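Local coordinates for protein carbohydrate kinase, FGGY (Rhodospirillum rubrum, PDB 3IFR) that probably phosphorylates D-xylulose, as a xylulose kinase of the FGGY family of carbohydrate kinases, at residues A[11-16]-A[435-440]; A[36-41]-A[48-53]; A[53-58]-A[83-88]. One frame throughout, in Å; residues are numbered along the deposited sequence.

How the interactions relate
The centres of interactions 2 and 3 lie about 8 Å apart, those of 1 and 3 about 11 Å and those of 1 and 2 about 16 Å. Along the chain, interactions 2 and 3 follow one another, sharing Ala-53 and helix 52-70, and both are nested inside the long loop that interaction 1 closes. All three reach the N-terminal mixed sheet that holds strands 29-37, 8-14 and 77-84, the last two being parallel neighbours. Interactions 2 and 3 stay within the N-terminal half of the kinase, whereas interaction 1 joins it to the C-terminal half. Together they tie strand 8-14 to helix 437-448, and helix 52-70 to its flanking strands.

Interaction 1 of 3, residues A[11-16]-A[435-440]; sequences GLDIGT and LGSAVG
The polar link from Asp-13 to Ser-437 and Ala-438 runs through two waters, since no direct hydrogen bond crosses this contact. Water 1 makes three bonds: it donates to Asp-13 OD2 at 2.6 Å and to Leu-435 O at 2.7 Å, and it accepts from Ala-438 N at 3.0 Å. Water 2 donates to the same Asp-13 OD2 at 2.8 Å and takes a longer bond from Ser-437 N at 3.3 Å. One carboxylate oxygen is thus gripped by two waters, which relay it to backbone N-H groups near the start of helix 437-448. Asp-13 CG stands anti to the backbone N (chi1 168°), which directs the carboxylate toward Ser-437. The strand backbone itself sets Asp-13 CB 4.1 Å from Ala-438 CB.

Gly-11 gives the closest direct approach: its CA lies 3.5 Å from Ala-438 O in a nearly straight CA-H...O contact, 171° at the hydrogen. A CB at this position would run into that carbonyl oxygen, so the absence of a side chain lets strand and helix come together. Gly-436, with a positive phi of 86°, turns the chain where a CB would press on the preceding carbonyl.

The GLDIGT sequence on strand 8-14 matches the first phosphate-loop motif of the actin-ATPase superfamily, which probably places the contact near the interdomain cleft. Ser-437 OG hydrogen-bonds to Asp-245 O of helix 245-252. Leu-12 turns to the other face of the sheet, against Ala-59 and Val-62 of helix 52-70, while Ala-438 packs on Ile-22 of strand 18-25 and Ser-437 on Thr-83 of strand 77-84.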
loop_
_atom_site.group_PDB
_atom_site.type_symbol
_atom_site.label_atom_id
_atom_site.label_comp_id
_atom_site.label_asym_id
_atom_site.label_seq_id
_atom_site.Cartn_x
_atom_site.Cartn_y
_atom_site.Cartn_z
ATOM N N GLY A 11 0.882 -8.179 -16.061
ATOM C CA GLY A 11 1.319 -7.417 -14.902
ATOM C C GLY A 11 2.427 -8.136 -14.139
ATOM O O GLY A 11 2.386 -9.363 -13.932
ATOM N N LEU A 12 3.420 -7.363 -13.704
ATOM C CA LEU A 12 4.541 -7.867 -12.956
ATOM C C LEU A 12 4.604 -7.090 -11.624
ATOM O O LEU A 12 4.528 -5.864 -11.603
ATOM C CB LEU A 12 5.815 -7.628 -13.773
ATOM C CG LEU A 12 7.175 -7.889 -13.087
ATOM C CD1 LEU A 12 7.326 -9.379 -12.719
ATOM C CD2 LEU A 12 8.336 -7.457 -13.951
ATOM N N ASP A 13 4.760 -7.796 -10.512
ATOM C CA ASP A 13 4.776 -7.157 -9.195
ATOM C C ASP A 13 6.097 -7.466 -8.461
ATOM O O ASP A 13 6.370 -8.611 -8.067
ATOM C CB ASP A 13 3.543 -7.598 -8.392
ATOM C CG ASP A 13 3.620 -7.210 -6.916
ATOM O OD1 ASP A 13 4.369 -6.281 -6.571
ATOM O OD2 ASP A 13 2.927 -7.867 -6.100
ATOM N N ILE A 14 6.921 -6.433 -8.325
ATOM C CA ILE A 14 8.173 -6.508 -7.609
ATOM C C ILE A 14 7.837 -6.300 -6.139
ATOM O O ILE A 14 7.917 -5.173 -5.610
ATOM C CB ILE A 14 9.185 -5.442 -8.071
ATOM C CG1 ILE A 14 9.910 -5.886 -9.331
ATOM C CG2 ILE A 14 10.306 -5.361 -7.095
ATOM C CD1 ILE A 14 9.078 -6.093 -10.509
ATOM N N GLY A 15 7.447 -7.391 -5.486
ATOM C CA GLY A 15 6.928 -7.335 -4.132
ATOM C C GLY A 15 8.020 -7.470 -3.114
ATOM O O GLY A 15 9.169 -7.734 -3.452
ATOM N N THR A 16 7.658 -7.326 -1.858
ATOM C CA THR A 16 8.626 -7.324 -0.810
ATOM C C THR A 16 9.199 -8.695 -0.541
ATOM O O THR A 16 10.421 -8.825 -0.376
ATOM C CB THR A 16 8.040 -6.783 0.489
ATOM O OG1 THR A 16 8.047 -5.384 0.401
ATOM C CG2 THR A 16 8.975 -7.120 1.690
ATOM N N LEU A 435 -4.197 -12.610 -6.109
ATOM C CA LEU A 435 -3.059 -12.375 -6.976
ATOM C C LEU A 435 -2.472 -11.017 -6.700
ATOM O O LEU A 435 -1.311 -10.792 -6.999
ATOM C CB LEU A 435 -3.490 -12.416 -8.432
ATOM C CG LEU A 435 -3.588 -13.823 -9.000
ATOM C CD1 LEU A 435 -4.281 -14.718 -8.000
ATOM C CD2 LEU A 435 -4.332 -13.819 -10.347
ATOM N N GLY A 436 -3.283 -10.093 -6.178
ATOM C CA GLY A 436 -2.784 -8.800 -5.728
ATOM C C GLY A 436 -2.639 -7.618 -6.698
ATOM O O GLY A 436 -3.535 -7.319 -7.531
ATOM N N SER A 437 -1.503 -6.919 -6.540
ATOM C CA SER A 437 -1.183 -5.704 -7.273
ATOM C C SER A 437 -0.918 -5.971 -8.747
ATOM O O SER A 437 -1.068 -5.066 -9.597
ATOM C CB SER A 437 0.071 -5.051 -6.680
ATOM O OG SER A 437 0.017 -4.911 -5.272
ATOM N N ALA A 438 -0.510 -7.195 -9.064
ATOM C CA ALA A 438 -0.124 -7.500 -10.449
ATOM C C ALA A 438 -1.302 -7.261 -11.327
ATOM O O ALA A 438 -1.149 -6.819 -12.465
ATOM C CB ALA A 438 0.350 -8.919 -10.612
ATOM N N VAL A 439 -2.485 -7.547 -10.781
ATOM C CA VAL A 439 -3.743 -7.305 -11.483
ATOM C C VAL A 439 -4.033 -5.828 -11.784
ATOM O O VAL A 439 -4.517 -5.484 -12.886
ATOM C CB VAL A 439 -4.968 -7.867 -10.719
ATOM C CG1 VAL A 439 -6.228 -7.382 -11.412
ATOM C CG2 VAL A 439 -4.911 -9.390 -10.620
ATOM N N GLY A 440 -3.806 -4.961 -10.789
ATOM C CA GLY A 440 -3.955 -3.531 -10.992
ATOM C C GLY A 440 -3.014 -3.167 -12.127
ATOM O O GLY A 440 -3.304 -2.305 -12.962
HETATM O O HOH W 1 0.808 -9.058 -7.144
HETATM O O HOH W 2 0.850 -7.530 -4.327
#

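Interaction 2 of 3, residues A[36-41]-A[48-53]; sequences RPTTLS and AEEDPA
Ser-41 and Glu-49 form an antiparallel hydrogen-bonded pair through their main chains. Ser-41 N donates to Glu-49 O at 2.9 Å, and Glu-49 N returns a bond to Ser-41 O at 2.8 Å; both have an angle of 161° at the hydrogen.

The apolar contact is that of Leu-40 CD1 with Ala-48 CB, at 3.9 Å. A separate kind is packing on the Glu-50 carboxylate: Leu-40 CD1 also touches OE2, the two side chains crossing at a slant, and Thr-38 crosses Glu-50 at about a right angle, Thr-38 CG2 lying 3.2 Å from Glu-50 OE1.

Among the polar links, Glu-50 OE1 accepts from Trp-55 NE1, its chain extended beyond CG to get there. With an alanine in place of Glu-50, the Trp-55 N-H is likely to lose its acceptor and a gap to open beside Thr-38 and Leu-40. Water 3 joins Thr-39 O, at 2.6 Å, to Asp-51 N. Glu-49 OE2 forms salt bridges with Arg-100 and Arg-109.

Asp-51 is the N-cap of helix 52-70, OD1 accepting from Ala-53 N at 3.1 Å from above the carboxylate plane. A single antiparallel bridge between the two segments, followed by a capped helix, begins the beta-alpha-beta crossover from strand 29-37 to strand 77-84 in this actin-like N-terminal domain.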
loop_
_atom_site.group_PDB
_atom_site.type_symbol
_atom_site.label_atom_id
_atom_site.label_comp_id
_atom_site.label_asym_id
_atom_site.label_seq_id
_atom_site.Cartn_x
_atom_site.Cartn_y
_atom_site.Cartn_z
ATOM N N ARG A 36 8.246 -15.941 -7.485
ATOM C CA ARG A 36 9.572 -16.276 -7.005
ATOM C C ARG A 36 9.757 -15.503 -5.711
ATOM O O ARG A 36 9.362 -14.327 -5.617
ATOM C CB ARG A 36 10.674 -15.865 -8.006
ATOM C CG ARG A 36 10.761 -16.647 -9.333
ATOM C CD ARG A 36 11.038 -18.138 -9.116
ATOM N NE ARG A 36 11.258 -18.847 -10.381
ATOM C CZ ARG A 36 10.276 -19.318 -11.141
ATOM N NH1 ARG A 36 9.028 -19.131 -10.757
ATOM N NH2 ARG A 36 10.531 -19.958 -12.284
ATOM N N PRO A 37 10.382 -16.153 -4.713
ATOM C CA PRO A 37 10.663 -15.523 -3.428
ATOM C C PRO A 37 11.733 -14.418 -3.575
ATOM O O PRO A 37 12.612 -14.498 -4.442
ATOM C CB PRO A 37 11.217 -16.699 -2.590
ATOM C CG PRO A 37 10.824 -17.925 -3.336
ATOM C CD PRO A 37 10.919 -17.524 -4.763
ATOM N N THR A 38 11.646 -13.401 -2.724
ATOM C CA THR A 38 12.609 -12.315 -2.740
ATOM C C THR A 38 13.059 -12.233 -1.338
ATOM O O THR A 38 12.234 -12.451 -0.447
ATOM C CB THR A 38 11.935 -10.990 -3.048
ATOM O OG1 THR A 38 11.306 -11.091 -4.323
ATOM C CG2 THR A 38 12.943 -9.840 -3.015
ATOM N N THR A 39 14.349 -11.935 -1.137
ATOM C CA THR A 39 14.912 -11.884 0.209
ATOM C C THR A 39 14.901 -10.470 0.790
ATOM O O THR A 39 15.404 -9.521 0.168
ATOM C CB THR A 39 16.360 -12.397 0.245
ATOM O OG1 THR A 39 16.437 -13.707 -0.333
ATOM C CG2 THR A 39 16.877 -12.425 1.690
ATOM N N LEU A 40 14.296 -10.326 1.965
ATOM C CA LEU A 40 14.437 -9.119 2.767
ATOM C C LEU A 40 15.625 -9.371 3.659
ATOM O O LEU A 40 15.582 -10.297 4.470
ATOM C CB LEU A 40 13.202 -8.957 3.650
ATOM C CG LEU A 40 12.965 -7.659 4.425
ATOM C CD1 LEU A 40 13.275 -6.428 3.571
ATOM C CD2 LEU A 40 11.502 -7.623 4.843
ATOM N N SER A 41 16.699 -8.597 3.512
ATOM C CA SER A 41 17.810 -8.680 4.450
ATOM C C SER A 41 17.722 -7.591 5.506
ATOM O O SER A 41 17.142 -6.526 5.272
ATOM C CB SER A 41 19.160 -8.537 3.737
ATOM O OG SER A 41 19.252 -9.453 2.665
ATOM N N ALA A 48 16.225 -2.696 6.492
ATOM C CA ALA A 48 15.458 -3.512 5.522
ATOM C C ALA A 48 16.018 -3.286 4.136
ATOM O O ALA A 48 15.863 -2.189 3.560
ATOM C CB ALA A 48 13.986 -3.167 5.545
ATOM N N GLU A 49 16.682 -4.295 3.595
ATOM C CA GLU A 49 17.376 -4.109 2.325
ATOM C C GLU A 49 17.032 -5.196 1.342
ATOM O O GLU A 49 16.742 -6.323 1.759
ATOM C CB GLU A 49 18.896 -4.072 2.544
ATOM C CG GLU A 49 19.334 -2.923 3.445
ATOM C CD GLU A 49 20.811 -2.590 3.378
ATOM O OE1 GLU A 49 21.655 -3.483 3.147
ATOM O OE2 GLU A 49 21.127 -1.406 3.593
ATOM N N GLU A 50 17.068 -4.867 0.043
ATOM C CA GLU A 50 17.013 -5.907 -0.983
ATOM C C GLU A 50 18.052 -5.739 -2.092
ATOM O O GLU A 50 18.691 -4.706 -2.245
ATOM C CB GLU A 50 15.601 -6.139 -1.526
ATOM C CG GLU A 50 14.526 -6.143 -0.425
ATOM C CD GLU A 50 13.197 -6.818 -0.813
ATOM O OE1 GLU A 50 12.802 -6.762 -1.999
ATOM O OE2 GLU A 50 12.542 -7.395 0.090
ATOM N N ASP A 51 18.242 -6.808 -2.837
ATOM C CA ASP A 51 19.233 -6.848 -3.868
ATOM C C ASP A 51 18.525 -6.625 -5.178
ATOM O O ASP A 51 17.772 -7.501 -5.626
ATOM C CB ASP A 51 19.827 -8.251 -3.854
ATOM C CG ASP A 51 20.940 -8.422 -4.865
ATOM O OD1 ASP A 51 21.198 -7.444 -5.612
ATOM O OD2 ASP A 51 21.544 -9.538 -4.915
ATOM N N PRO A 52 18.731 -5.464 -5.810
ATOM C CA PRO A 52 17.970 -5.229 -7.060
ATOM C C PRO A 52 18.267 -6.266 -8.159
ATOM O O PRO A 52 17.466 -6.491 -9.081
ATOM C CB PRO A 52 18.418 -3.838 -7.506
ATOM C CG PRO A 52 18.954 -3.181 -6.284
ATOM C CD PRO A 52 19.476 -4.276 -5.371
ATOM N N ALA A 53 19.389 -6.935 -8.041
ATOM C CA ALA A 53 19.723 -7.957 -9.017
ATOM C C ALA A 53 18.841 -9.185 -8.837
ATOM O O ALA A 53 18.574 -9.899 -9.793
ATOM C CB ALA A 53 21.212 -8.339 -8.934
HETATM O O HOH W 3 16.561 -9.386 -2.140
#

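Interaction 3 of 3, residues A[53-58]-A[83-88]; sequences AQWWDN and TGMLPA
Trp-55 offers its indole to Met-85 and Ala-88, which both approach obliquely, from the same side of the ring plane. The selenium of Met-85, modelled as selenomethionine, lies 5.1 Å from the centroid of the six-membered ring, 39° off its normal, and SE is 4.4 Å from Trp-55 CZ2. Its terminal methyl CE comes to 4.1 Å from Trp-55 NE1, whose hydrogen is taken by Glu-50, while Ala-88 CB sits 4.4 Å from Trp-55 CH2 at the far end of the benzene ring. Bends at chi2 (-64°) and chi3 (-84°) fold the Met-85 chain so that selenium and methyl both reach the indole, the two side chains crossing at about a right angle.

This is a Met-aromatic contact, joining the first turn of helix 52-70 to the loop that leaves strand 77-84, helix 52-70 being the helix of the crossover from strand 29-37 to strand 77-84. The backbones stay well separated, with Trp-55 CA 10.0 Å from Gly-84 CA, and the side chains of Trp-55 and Met-85 span the distance. A cis peptide precedes Pro-87 in the loop between Met-85 and Ala-88. Trp-55 also touches Ser-163 and Ile-167 of helix 163-172, and Met-85 O accepts a hydrogen bond from Ser-163 OG.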
loop_
_atom_site.group_PDB
_atom_site.type_symbol
_atom_site.label_atom_id
_atom_site.label_comp_id
_atom_site.label_asym_id
_atom_site.label_seq_id
_atom_site.Cartn_x
_atom_site.Cartn_y
_atom_site.Cartn_z
ATOM N N ALA A 53 19.389 -6.935 -8.041
ATOM C CA ALA A 53 19.723 -7.957 -9.017
ATOM C C ALA A 53 18.841 -9.185 -8.837
ATOM O O ALA A 53 18.574 -9.899 -9.793
ATOM C CB ALA A 53 21.212 -8.339 -8.934
ATOM N N GLN A 54 18.398 -9.447 -7.616
ATOM C CA GLN A 54 17.410 -10.504 -7.424
ATOM C C GLN A 54 16.002 -10.129 -8.001
ATOM O O GLN A 54 15.312 -10.988 -8.602
ATOM C CB GLN A 54 17.343 -10.897 -5.962
ATOM C CG GLN A 54 16.706 -12.260 -5.702
ATOM C CD GLN A 54 16.343 -12.408 -4.253
ATOM O OE1 GLN A 54 16.039 -11.417 -3.590
ATOM N NE2 GLN A 54 16.414 -13.625 -3.731
ATOM N N TRP A 55 15.583 -8.868 -7.841
ATOM C CA TRP A 55 14.342 -8.448 -8.492
ATOM C C TRP A 55 14.443 -8.819 -9.987
ATOM O O TRP A 55 13.546 -9.446 -10.550
ATOM C CB TRP A 55 14.029 -6.952 -8.349
ATOM C CG TRP A 55 13.949 -6.394 -6.953
ATOM C CD1 TRP A 55 13.587 -7.050 -5.804
ATOM C CD2 TRP A 55 14.212 -5.029 -6.569
ATOM N NE1 TRP A 55 13.662 -6.186 -4.726
ATOM C CE2 TRP A 55 14.020 -4.941 -5.183
ATOM C CE3 TRP A 55 14.601 -3.882 -7.280
ATOM C CZ2 TRP A 55 14.193 -3.748 -4.488
ATOM C CZ3 TRP A 55 14.773 -2.713 -6.599
ATOM C CH2 TRP A 55 14.564 -2.644 -5.214
ATOM N N TRP A 56 15.549 -8.454 -10.609
ATOM C CA TRP A 56 15.694 -8.580 -12.061
ATOM C C TRP A 56 15.751 -10.026 -12.467
ATOM O O TRP A 56 15.154 -10.439 -13.452
ATOM C CB TRP A 56 16.955 -7.857 -12.543
ATOM C CG TRP A 56 17.189 -8.029 -13.995
ATOM C CD1 TRP A 56 18.280 -8.596 -14.573
ATOM C CD2 TRP A 56 16.289 -7.704 -15.074
ATOM N NE1 TRP A 56 18.144 -8.603 -15.939
ATOM C CE2 TRP A 56 16.932 -8.068 -16.279
ATOM C CE3 TRP A 56 15.010 -7.130 -15.142
ATOM C CZ2 TRP A 56 16.359 -7.862 -17.544
ATOM C CZ3 TRP A 56 14.436 -6.925 -16.414
ATOM C CH2 TRP A 56 15.125 -7.290 -17.599
ATOM N N ASP A 57 16.487 -10.809 -11.689
ATOM C CA ASP A 57 16.511 -12.242 -11.907
ATOM C C ASP A 57 15.175 -12.892 -11.676
ATOM O O ASP A 57 14.749 -13.714 -12.476
ATOM C CB ASP A 57 17.558 -12.909 -11.045
ATOM C CG ASP A 57 18.441 -13.765 -11.865
ATOM O OD1 ASP A 57 18.320 -15.005 -11.736
ATOM O OD2 ASP A 57 19.191 -13.160 -12.692
ATOM N N ASN A 58 14.530 -12.555 -10.561
ATOM C CA ASN A 58 13.126 -12.950 -10.345
ATOM C C ASN A 58 12.267 -12.550 -11.552
ATOM O O ASN A 58 11.564 -13.388 -12.119
ATOM C CB ASN A 58 12.553 -12.328 -9.075
ATOM C CG ASN A 58 12.912 -13.088 -7.786
ATOM O OD1 ASN A 58 12.400 -12.738 -6.716
ATOM N ND2 ASN A 58 13.765 -14.094 -7.868
ATOM N N THR A 83 4.597 -3.008 -11.390
ATOM C CA THR A 83 4.332 -2.375 -10.111
ATOM C C THR A 83 5.304 -3.021 -9.065
ATOM O O THR A 83 6.032 -3.984 -9.375
ATOM C CB THR A 83 2.845 -2.594 -9.759
ATOM O OG1 THR A 83 2.516 -2.033 -8.483
ATOM C CG2 THR A 83 2.524 -4.083 -9.733
ATOM N N GLY A 84 5.334 -2.462 -7.853
ATOM C CA GLY A 84 6.104 -3.014 -6.765
ATOM C C GLY A 84 6.042 -2.108 -5.544
ATOM O O GLY A 84 5.390 -1.067 -5.554
HETATM N N MSE A 85 6.751 -2.481 -4.482
HETATM C CA MSE A 85 6.736 -1.670 -3.263
HETATM C C MSE A 85 7.404 -0.287 -3.471
HETATM O O MSE A 85 8.253 -0.121 -4.340
HETATM C CB MSE A 85 7.341 -2.461 -2.104
HETATM C CG MSE A 85 8.848 -2.283 -1.903
HETATM SE SE MSE A 85 10.081 -2.904 -3.334
HETATM C CE MSE A 85 10.261 -4.839 -2.908
ATOM N N LEU A 86 6.998 0.703 -2.691
ATOM C CA LEU A 86 7.619 2.029 -2.747
ATOM C C LEU A 86 7.466 2.728 -1.382
ATOM O O LEU A 86 6.669 2.305 -0.533
ATOM C CB LEU A 86 6.961 2.903 -3.854
ATOM C CG LEU A 86 5.536 3.443 -3.634
ATOM C CD1 LEU A 86 5.138 4.501 -4.677
ATOM C CD2 LEU A 86 4.499 2.302 -3.619
ATOM N N PRO A 87 8.252 3.782 -1.156
ATOM C CA PRO A 87 9.375 4.134 -2.037
ATOM C C PRO A 87 10.610 3.325 -1.647
ATOM O O PRO A 87 11.056 3.397 -0.494
ATOM C CB PRO A 87 9.621 5.604 -1.726
ATOM C CG PRO A 87 8.497 6.041 -0.808
ATOM C CD PRO A 87 7.986 4.811 -0.146
ATOM N N ALA A 88 11.136 2.525 -2.575
ATOM C CA ALA A 88 12.371 1.842 -2.323
ATOM C C ALA A 88 13.410 2.854 -2.774
ATOM O O ALA A 88 13.118 3.748 -3.588
ATOM C CB ALA A 88 12.451 0.562 -3.132
#